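Local coordinates for protein BauA (Acinetobacter baumannii, PDB 6HCP) that acts as the outer-membrane receptor for ferric preacinetobactin and probably imports this iron-siderophore complex as a TonB-dependent transporter, at residues A[600-605]-A[682-687]; A[258-261]-A[265-268]; A[100-105]-A[111-116]. One frame throughout, in Å; residues are numbered along the deposited sequence.

From the N terminus, interaction 3 comes first, closing a short loop of five residues within the plug domain. Interaction 2 follows with a tighter turn, three residues long, in the barrel loop between strands 238-252 and 282-297. Interaction 1 then spans 76 residues, bringing the start of strand 599-618 against the loop that precedes the last strand, 697-705. The three lie in series, so none nests in or crosses another. In space interaction 1 ties the plug, through N103 and Y105, to barrel strand 599-618 and to the loop before the last strand; W682 of that loop bonds P267 of the loop holding interaction 2. Interactions 2 and 3 do not touch.

Interaction 1 of 3, residues A[600-605]-A[682-687]; sequences TAVAVP and WAQPQL
Q684 reaches across to V602 and A603 with its aliphatic part and the oxygen of its amide, and the meeting shows how a long amide can lie over small apolar neighbours without bonding to them. Its CG stands anti to the backbone N (chi1 -177°) and the chain continues extended, which carries the amide past A603 and on to V602. Along the way the aliphatic part runs beside the methyl of A603, with Q684 CB 3.9 Å from A603 CB. At the far end it is the oxygen branch of the amide that touches: Q684 OE1 comes to 3.3 Å from V602 CG2 and to 3.7 Å from A603 CB, so it rests against both residues. The valine and glutamine side chains cross obliquely, and V602 presents CG2 and CB rather than CG1.

The nitrogen branch is held by N689, farther along the same loop, and by I638 just after strand 622-637. Q684 NE2 donates to both carbonyl oxygens, two bonds that fix the rotation of the amide and turn OE1 toward the valine. Behind the side chains the backbones approach through water 1, which donates to A603 O at 2.7 Å and accepts from Q684 N at 3.0 Å. A603 has a positive phi of 88°, and V604 N makes a weak bond back to V602 O, consistent with a gamma turn that interrupts strand 599-618.

Chemically, then, the two segments share no direct hydrogen bond: barrel strand and loop are joined by van der Waals contact with one amide, whose orientation is set by bonds to N689 and I638, and by a single bridging water.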
loop_
_atom_site.group_PDB
_atom_site.type_symbol
_atom_site.label_atom_id
_atom_site.label_comp_id
_atom_site.label_asym_id
_atom_site.label_seq_id
_atom_site.Cartn_x
_atom_site.Cartn_y
_atom_site.Cartn_z
ATOM N N THR A 600 30.898 17.505 -13.025
ATOM C CA THR A 600 30.611 16.134 -12.615
ATOM C C THR A 600 29.992 15.402 -13.808
ATOM O O THR A 600 29.185 15.958 -14.538
ATOM C CB THR A 600 29.675 16.115 -11.405
ATOM O OG1 THR A 600 30.342 16.773 -10.334
ATOM C CG2 THR A 600 29.259 14.729 -10.976
ATOM N N ALA A 601 30.404 14.154 -14.022
ATOM C CA ALA A 601 29.864 13.328 -15.092
ATOM C C ALA A 601 28.361 13.133 -14.886
ATOM O O ALA A 601 27.877 13.145 -13.738
ATOM C CB ALA A 601 30.567 11.996 -15.141
ATOM N N VAL A 602 27.657 12.903 -15.999
ATOM C CA VAL A 602 26.206 12.719 -15.962
ATOM C C VAL A 602 25.861 11.343 -15.379
ATOM O O VAL A 602 26.689 10.430 -15.314
ATOM C CB VAL A 602 25.573 12.898 -17.353
ATOM C CG1 VAL A 602 25.782 14.305 -17.907
ATOM C CG2 VAL A 602 26.068 11.839 -18.324
ATOM N N ALA A 603 24.612 11.238 -14.912
ATOM C CA ALA A 603 23.845 9.992 -14.756
ATOM C C ALA A 603 24.099 9.342 -13.395
ATOM O O ALA A 603 23.180 8.722 -12.845
ATOM C CB ALA A 603 24.104 9.030 -15.896
ATOM N N VAL A 604 25.352 9.325 -12.941
ATOM C CA VAL A 604 25.740 8.543 -11.781
ATOM C C VAL A 604 25.657 9.402 -10.525
ATOM O O VAL A 604 25.999 10.576 -10.544
ATOM C CB VAL A 604 27.138 7.923 -11.940
ATOM C CG1 VAL A 604 27.118 6.848 -13.010
ATOM C CG2 VAL A 604 28.198 8.978 -12.205
ATOM N N PRO A 605 25.264 8.806 -9.381
ATOM C CA PRO A 605 25.264 9.512 -8.103
ATOM C C PRO A 605 26.667 9.494 -7.499
ATOM O O PRO A 605 27.421 8.539 -7.717
ATOM C CB PRO A 605 24.308 8.679 -7.237
ATOM C CG PRO A 605 24.437 7.289 -7.783
ATOM C CD PRO A 605 24.678 7.459 -9.272
ATOM N N TRP A 682 12.834 10.375 -11.618
ATOM C CA TRP A 682 13.575 10.434 -12.882
ATOM C C TRP A 682 14.983 9.892 -12.638
ATOM O O TRP A 682 15.618 10.254 -11.661
ATOM C CB TRP A 682 13.699 11.878 -13.388
ATOM C CG TRP A 682 12.429 12.596 -13.717
ATOM C CD1 TRP A 682 11.996 13.771 -13.168
ATOM C CD2 TRP A 682 11.570 12.331 -14.841
ATOM N NE1 TRP A 682 10.866 14.193 -13.813
ATOM C CE2 TRP A 682 10.584 13.339 -14.845
ATOM C CE3 TRP A 682 11.475 11.286 -15.775
ATOM C CZ2 TRP A 682 9.616 13.418 -15.841
ATOM C CZ3 TRP A 682 10.503 11.351 -16.744
ATOM C CH2 TRP A 682 9.584 12.403 -16.771
ATOM N N ALA A 683 15.518 9.204 -13.645
ATOM C CA ALA A 683 16.958 8.883 -13.696
ATOM C C ALA A 683 17.351 8.779 -15.170
ATOM O O ALA A 683 16.483 8.747 -16.040
ATOM C CB ALA A 683 17.233 7.601 -12.960
ATOM N N GLN A 684 18.654 8.661 -15.448
ATOM C CA GLN A 684 19.118 8.808 -16.810
ATOM C C GLN A 684 19.326 7.434 -17.414
ATOM O O GLN A 684 20.239 6.709 -17.023
ATOM C CB GLN A 684 20.414 9.621 -16.901
ATOM C CG GLN A 684 20.877 9.845 -18.345
ATOM C CD GLN A 684 21.666 11.120 -18.531
ATOM O OE1 GLN A 684 22.891 11.092 -18.670
ATOM N NE2 GLN A 684 20.954 12.246 -18.631
ATOM N N PRO A 685 18.596 7.104 -18.496
ATOM C CA PRO A 685 18.845 5.866 -19.238
ATOM C C PRO A 685 19.916 6.094 -20.316
ATOM O O PRO A 685 20.386 7.229 -20.508
ATOM C CB PRO A 685 17.467 5.613 -19.855
ATOM C CG PRO A 685 16.993 7.007 -20.212
ATOM C CD PRO A 685 17.538 7.912 -19.115
ATOM N N GLN A 686 20.138 5.073 -21.135
ATOM C CA GLN A 686 20.927 5.228 -22.370
ATOM C C GLN A 686 20.130 5.976 -23.440
ATOM O O GLN A 686 18.910 5.813 -23.563
ATOM C CB GLN A 686 21.335 3.852 -22.877
ATOM C CG GLN A 686 22.384 3.213 -21.985
ATOM C CD GLN A 686 22.872 1.892 -22.528
ATOM O OE1 GLN A 686 22.972 1.712 -23.734
ATOM N NE2 GLN A 686 23.293 1.004 -21.634
ATOM N N LEU A 687 20.844 6.835 -24.175
ATOM C CA LEU A 687 20.440 7.482 -25.442
ATOM C C LEU A 687 19.471 8.655 -25.239
ATOM O O LEU A 687 19.458 9.542 -26.059
ATOM C CB LEU A 687 19.867 6.457 -26.423
ATOM C CG LEU A 687 20.826 5.326 -26.810
ATOM C CD1 LEU A 687 20.223 4.482 -27.923
ATOM C CD2 LEU A 687 22.202 5.853 -27.218
HETATM O O HOH W 1 20.538 8.651 -13.093
#

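Interaction 2 of 3, residues A[258-261]-A[265-268]; sequences VNVS and GIPK
V260 and the turn closed by S261 and G265 offer a compact example of a loop folding back on itself. The side chain of V260 starts toward the opposite arm, and its CB lies 4.2 Å from G265 O. With chi1 at -72°, CG1 stands anti to the carbonyl carbon and CG2 falls between backbone N and carbonyl carbon. CG1 also looks at the glycine carbonyl, 4.0 Å from G265 O, and flanks the isoleucine, with I266 CG1 4.1 Å from it. CG2 makes the nearer apolar contact, V260 CG2 to I266 CG1 at 3.9 Å. The valine thus straddles the I266 methylene with both tips, the two side chains slanting across each other. I325 and L690 also pack against V260.

Past the valine the backbone takes over. G265 N donates to S261 O at 2.7 Å, with an N-H...O angle of 154°. Water 2 makes the companion link, accepting from S261 N and donating to G265 O, both at 2.9 Å. At the positive phi of 91° and extended psi of G265, a CB would press on the carbonyl O of the residue before, so the backbone calls for glycine. Beyond the turn, K268 forms a salt bridge with D219 of the second subunit.

A bond from the N-H of one residue to the carbonyl four residues earlier defines an alpha turn, here placed in a loop of the TonB-dependent receptor barrel; S261 OG accepts from V264 N inside the same turn.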
loop_
_atom_site.group_PDB
_atom_site.type_symbol
_atom_site.label_atom_id
_atom_site.label_comp_id
_atom_site.label_asym_id
_atom_site.label_seq_id
_atom_site.Cartn_x
_atom_site.Cartn_y
_atom_site.Cartn_z
ATOM N N VAL A 258 12.820 10.192 -22.273
ATOM C CA VAL A 258 12.472 11.488 -22.796
ATOM C C VAL A 258 13.660 12.440 -22.611
ATOM O O VAL A 258 14.456 12.320 -21.672
ATOM C CB VAL A 258 11.188 12.026 -22.139
ATOM C CG1 VAL A 258 10.021 11.075 -22.376
ATOM C CG2 VAL A 258 11.379 12.286 -20.652
ATOM N N ASN A 259 13.660 13.471 -23.439
ATOM C CA ASN A 259 14.672 14.535 -23.443
ATOM C C ASN A 259 14.101 15.810 -22.826
ATOM O O ASN A 259 12.918 16.102 -22.946
ATOM C CB ASN A 259 15.201 14.767 -24.861
ATOM C CG ASN A 259 16.028 13.597 -25.357
ATOM O OD1 ASN A 259 16.514 12.803 -24.554
ATOM N ND2 ASN A 259 16.038 13.370 -26.663
ATOM N N VAL A 260 14.997 16.596 -22.220
ATOM C CA VAL A 260 14.680 17.851 -21.610
ATOM C C VAL A 260 15.698 18.890 -22.104
ATOM O O VAL A 260 16.811 18.543 -22.517
ATOM C CB VAL A 260 14.664 17.755 -20.073
ATOM C CG1 VAL A 260 13.447 16.991 -19.587
ATOM C CG2 VAL A 260 15.931 17.120 -19.505
ATOM N N SER A 261 15.333 20.162 -21.963
ATOM C CA SER A 261 16.235 21.295 -22.250
ATOM C C SER A 261 16.395 22.138 -20.994
ATOM O O SER A 261 15.514 22.159 -20.126
ATOM C CB SER A 261 15.696 22.117 -23.391
ATOM O OG SER A 261 14.447 22.705 -23.041
ATOM N N GLY A 265 13.323 22.914 -18.646
ATOM C CA GLY A 265 13.593 22.334 -17.349
ATOM C C GLY A 265 12.930 20.966 -17.186
ATOM O O GLY A 265 12.235 20.490 -18.089
ATOM N N ILE A 266 13.150 20.368 -16.015
ATOM C CA ILE A 266 12.646 19.052 -15.672
ATOM C C ILE A 266 11.411 19.225 -14.797
ATOM O O ILE A 266 11.501 19.686 -13.665
ATOM C CB ILE A 266 13.716 18.209 -14.955
ATOM C CG1 ILE A 266 14.940 18.005 -15.852
ATOM C CG2 ILE A 266 13.137 16.875 -14.499
ATOM C CD1 ILE A 266 16.149 17.475 -15.167
ATOM N N PRO A 267 10.226 18.838 -15.280
ATOM C CA PRO A 267 9.025 18.918 -14.454
ATOM C C PRO A 267 8.978 17.744 -13.472
ATOM O O PRO A 267 9.745 16.772 -13.572
ATOM C CB PRO A 267 7.897 18.825 -15.483
ATOM C CG PRO A 267 8.482 17.925 -16.548
ATOM C CD PRO A 267 9.974 18.231 -16.586
ATOM N N LYS A 268 8.111 17.869 -12.473
ATOM C CA LYS A 268 7.953 16.828 -11.495
ATOM C C LYS A 268 7.548 15.521 -12.166
ATOM O O LYS A 268 6.795 15.509 -13.140
ATOM C CB LYS A 268 6.930 17.263 -10.446
ATOM C CG LYS A 268 7.459 18.353 -9.530
ATOM C CD LYS A 268 6.769 18.374 -8.175
ATOM C CE LYS A 268 6.868 19.718 -7.498
ATOM N NZ LYS A 268 8.286 20.043 -7.269
HETATM O O HOH W 2 12.591 20.025 -20.943
#

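Interaction 3 of 3, residues A[100-105]-A[111-116]; sequences WSENYY and SSTNDM
Y104 and S111 are joined by the one direct hydrogen bond of this contact, from S111 N to Y104 O at 3.2 Å and nearly straight, with an N-H...O angle of 168°. It sits where the chain has doubled back through the short strands 105-106 and 109-110. The return half of the pairing is made by solvent: water 5 donates to S111 O and accepts from Y104 N at 2.9 Å, so the backbones part here by the width of one molecule.

Packing centres on the Y104 ring. With CG held between backbone N and carbonyl carbon (chi1 50°), the ring swings beneath the second segment, and S111 O and water 5 lie over the same face, S111 O being 3.4 Å from Y104 CE1 and the water 3.4 Å above the ring centre. At the phenol end, M116 slants past, its CG 3.8 Å from Y104 OH. Farther along, the methyl branch T113 CG2 meets E102 CB at 3.7 Å.

This buried contact belongs to the plug, the globular domain that fills the barrel lumen in TonB-dependent receptors, where Y105 faces barrel strand 599-618; V161 of strand 159-165 packs on both Y104 and M116, and I84 of helix 81-84 also covers the tyrosine.

Polar ends are met by water and by residues of neighbouring parts of the plug. Water 4 joins Y104 OH to S111 OG, at 2.7 Å from each, and also donates to S112 O; S111 OG has a second partner in G159 O. The E102 carboxylate is held by T81 OG1 and T130 N, and T113 OG1 bonds F127 O. Within 111-116, S112 OG accepts from N114 N in an ST turn, while D115 N donates to S112 O around the 3-10 segment 113-114.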
loop_
_atom_site.group_PDB
_atom_site.type_symbol
_atom_site.label_atom_id
_atom_site.label_comp_id
_atom_site.label_asym_id
_atom_site.label_seq_id
_atom_site.Cartn_x
_atom_site.Cartn_y
_atom_site.Cartn_z
ATOM N N TRP A 100 14.614 -1.179 -23.400
ATOM C CA TRP A 100 15.047 -1.999 -24.529
ATOM C C TRP A 100 16.340 -2.766 -24.219
ATOM O O TRP A 100 16.722 -3.668 -24.963
ATOM C CB TRP A 100 15.163 -1.138 -25.787
ATOM C CG TRP A 100 15.949 0.120 -25.602
ATOM C CD1 TRP A 100 15.471 1.366 -25.324
ATOM C CD2 TRP A 100 17.374 0.261 -25.736
ATOM N NE1 TRP A 100 16.500 2.265 -25.251
ATOM C CE2 TRP A 100 17.665 1.631 -25.584
ATOM C CE3 TRP A 100 18.410 -0.621 -26.064
ATOM C CZ2 TRP A 100 18.971 2.114 -25.607
ATOM C CZ3 TRP A 100 19.705 -0.139 -26.088
ATOM C CH2 TRP A 100 19.981 1.205 -25.835
ATOM N N SER A 101 17.001 -2.434 -23.110
ATOM C CA SER A 101 18.130 -3.208 -22.605
ATOM C C SER A 101 18.242 -2.984 -21.105
ATOM O O SER A 101 17.682 -2.023 -20.580
ATOM C CB SER A 101 19.447 -2.852 -23.277
ATOM O OG SER A 101 20.003 -1.659 -22.725
ATOM N N GLU A 102 19.075 -3.801 -20.459
ATOM C CA GLU A 102 19.539 -3.498 -19.098
ATOM C C GLU A 102 20.506 -2.313 -19.186
ATOM O O GLU A 102 21.030 -1.984 -20.260
ATOM C CB GLU A 102 20.261 -4.687 -18.459
ATOM C CG GLU A 102 19.434 -5.967 -18.398
ATOM C CD GLU A 102 20.058 -7.061 -17.549
ATOM O OE1 GLU A 102 20.475 -6.728 -16.427
ATOM O OE2 GLU A 102 20.117 -8.257 -18.002
ATOM N N ASN A 103 20.671 -1.626 -18.063
ATOM C CA ASN A 103 21.551 -0.463 -18.025
ATOM C C ASN A 103 22.164 -0.343 -16.637
ATOM O O ASN A 103 21.464 -0.075 -15.664
ATOM C CB ASN A 103 20.822 0.830 -18.373
ATOM C CG ASN A 103 21.768 2.020 -18.445
ATOM O OD1 ASN A 103 22.853 1.903 -19.001
ATOM N ND2 ASN A 103 21.401 3.142 -17.849
ATOM N N TYR A 104 23.474 -0.575 -16.532
ATOM C CA TYR A 104 24.161 -0.398 -15.261
ATOM C C TYR A 104 25.590 0.135 -15.473
ATOM O O TYR A 104 26.171 0.030 -16.539
ATOM C CB TYR A 104 24.197 -1.702 -14.456
ATOM C CG TYR A 104 24.686 -2.910 -15.210
ATOM C CD1 TYR A 104 26.029 -3.244 -15.255
ATOM C CD2 TYR A 104 23.797 -3.764 -15.839
ATOM C CE1 TYR A 104 26.486 -4.304 -16.021
ATOM C CE2 TYR A 104 24.239 -4.857 -16.568
ATOM C CZ TYR A 104 25.586 -5.131 -16.667
ATOM O OH TYR A 104 26.014 -6.204 -17.417
ATOM N N TYR A 105 26.060 0.837 -14.447
ATOM C CA TYR A 105 27.394 1.356 -14.318
ATOM C C TYR A 105 28.108 0.585 -13.204
ATOM O O TYR A 105 27.489 0.235 -12.191
ATOM C CB TYR A 105 27.360 2.840 -13.956
ATOM C CG TYR A 105 26.737 3.743 -14.983
ATOM C CD1 TYR A 105 25.361 3.845 -15.103
ATOM C CD2 TYR A 105 27.515 4.639 -15.696
ATOM C CE1 TYR A 105 24.777 4.704 -16.017
ATOM C CE2 TYR A 105 26.958 5.448 -16.674
ATOM C CZ TYR A 105 25.585 5.528 -16.792
ATOM O OH TYR A 105 25.047 6.371 -17.708
ATOM N N SER A 111 28.993 -0.281 -18.043
ATOM C CA SER A 111 29.364 -1.649 -18.267
ATOM C C SER A 111 28.321 -2.287 -19.185
ATOM O O SER A 111 27.178 -2.512 -18.777
ATOM C CB SER A 111 29.499 -2.418 -16.972
ATOM O OG SER A 111 29.854 -3.781 -17.233
ATOM N N SER A 112 28.695 -2.489 -20.449
ATOM C CA SER A 112 27.731 -2.858 -21.493
ATOM C C SER A 112 27.244 -4.291 -21.283
ATOM O O SER A 112 28.055 -5.215 -21.015
ATOM C CB SER A 112 28.346 -2.687 -22.876
ATOM O OG SER A 112 27.482 -3.190 -23.892
ATOM N N THR A 113 25.957 -4.511 -21.553
ATOM C CA THR A 113 25.400 -5.845 -21.599
ATOM C C THR A 113 26.144 -6.696 -22.627
ATOM O O THR A 113 26.225 -7.910 -22.488
ATOM C CB THR A 113 23.895 -5.791 -21.885
ATOM O OG1 THR A 113 23.661 -5.079 -23.109
ATOM C CG2 THR A 113 23.161 -5.139 -20.736
ATOM N N ASN A 114 26.620 -6.050 -23.690
ATOM C CA ASN A 114 27.311 -6.744 -24.777
ATOM C C ASN A 114 28.624 -7.390 -24.301
ATOM O O ASN A 114 29.201 -8.188 -25.040
ATOM C CB ASN A 114 27.769 -5.783 -25.875
ATOM C CG ASN A 114 26.692 -5.221 -26.763
ATOM O OD1 ASN A 114 27.010 -4.402 -27.623
ATOM N ND2 ASN A 114 25.426 -5.508 -26.478
ATOM N N ASP A 115 29.130 -6.958 -23.136
ATOM C CA ASP A 115 30.481 -7.239 -22.667
ATOM C C ASP A 115 30.502 -8.273 -21.537
ATOM O O ASP A 115 31.519 -8.447 -20.862
ATOM C CB ASP A 115 31.190 -5.952 -22.233
ATOM C CG ASP A 115 31.538 -5.053 -23.414
ATOM O OD1 ASP A 115 31.438 -5.546 -24.557
ATOM O OD2 ASP A 115 31.838 -3.857 -23.195
ATOM N N MET A 116 29.384 -8.959 -21.299
ATOM C CA MET A 116 29.398 -10.020 -20.288
ATOM C C MET A 116 30.095 -11.256 -20.863
ATOM O O MET A 116 29.986 -11.520 -22.059
ATOM C CB MET A 116 27.975 -10.411 -19.878
ATOM C CG MET A 116 27.183 -9.241 -19.335
ATOM S SD MET A 116 25.624 -9.888 -18.635
ATOM C CE MET A 116 24.812 -10.504 -20.098
HETATM O O HOH W 3 22.937 -1.849 -23.453
HETATM O O HOH W 4 28.570 -5.862 -18.372
HETATM O O HOH W 5 24.529 -2.118 -18.807
#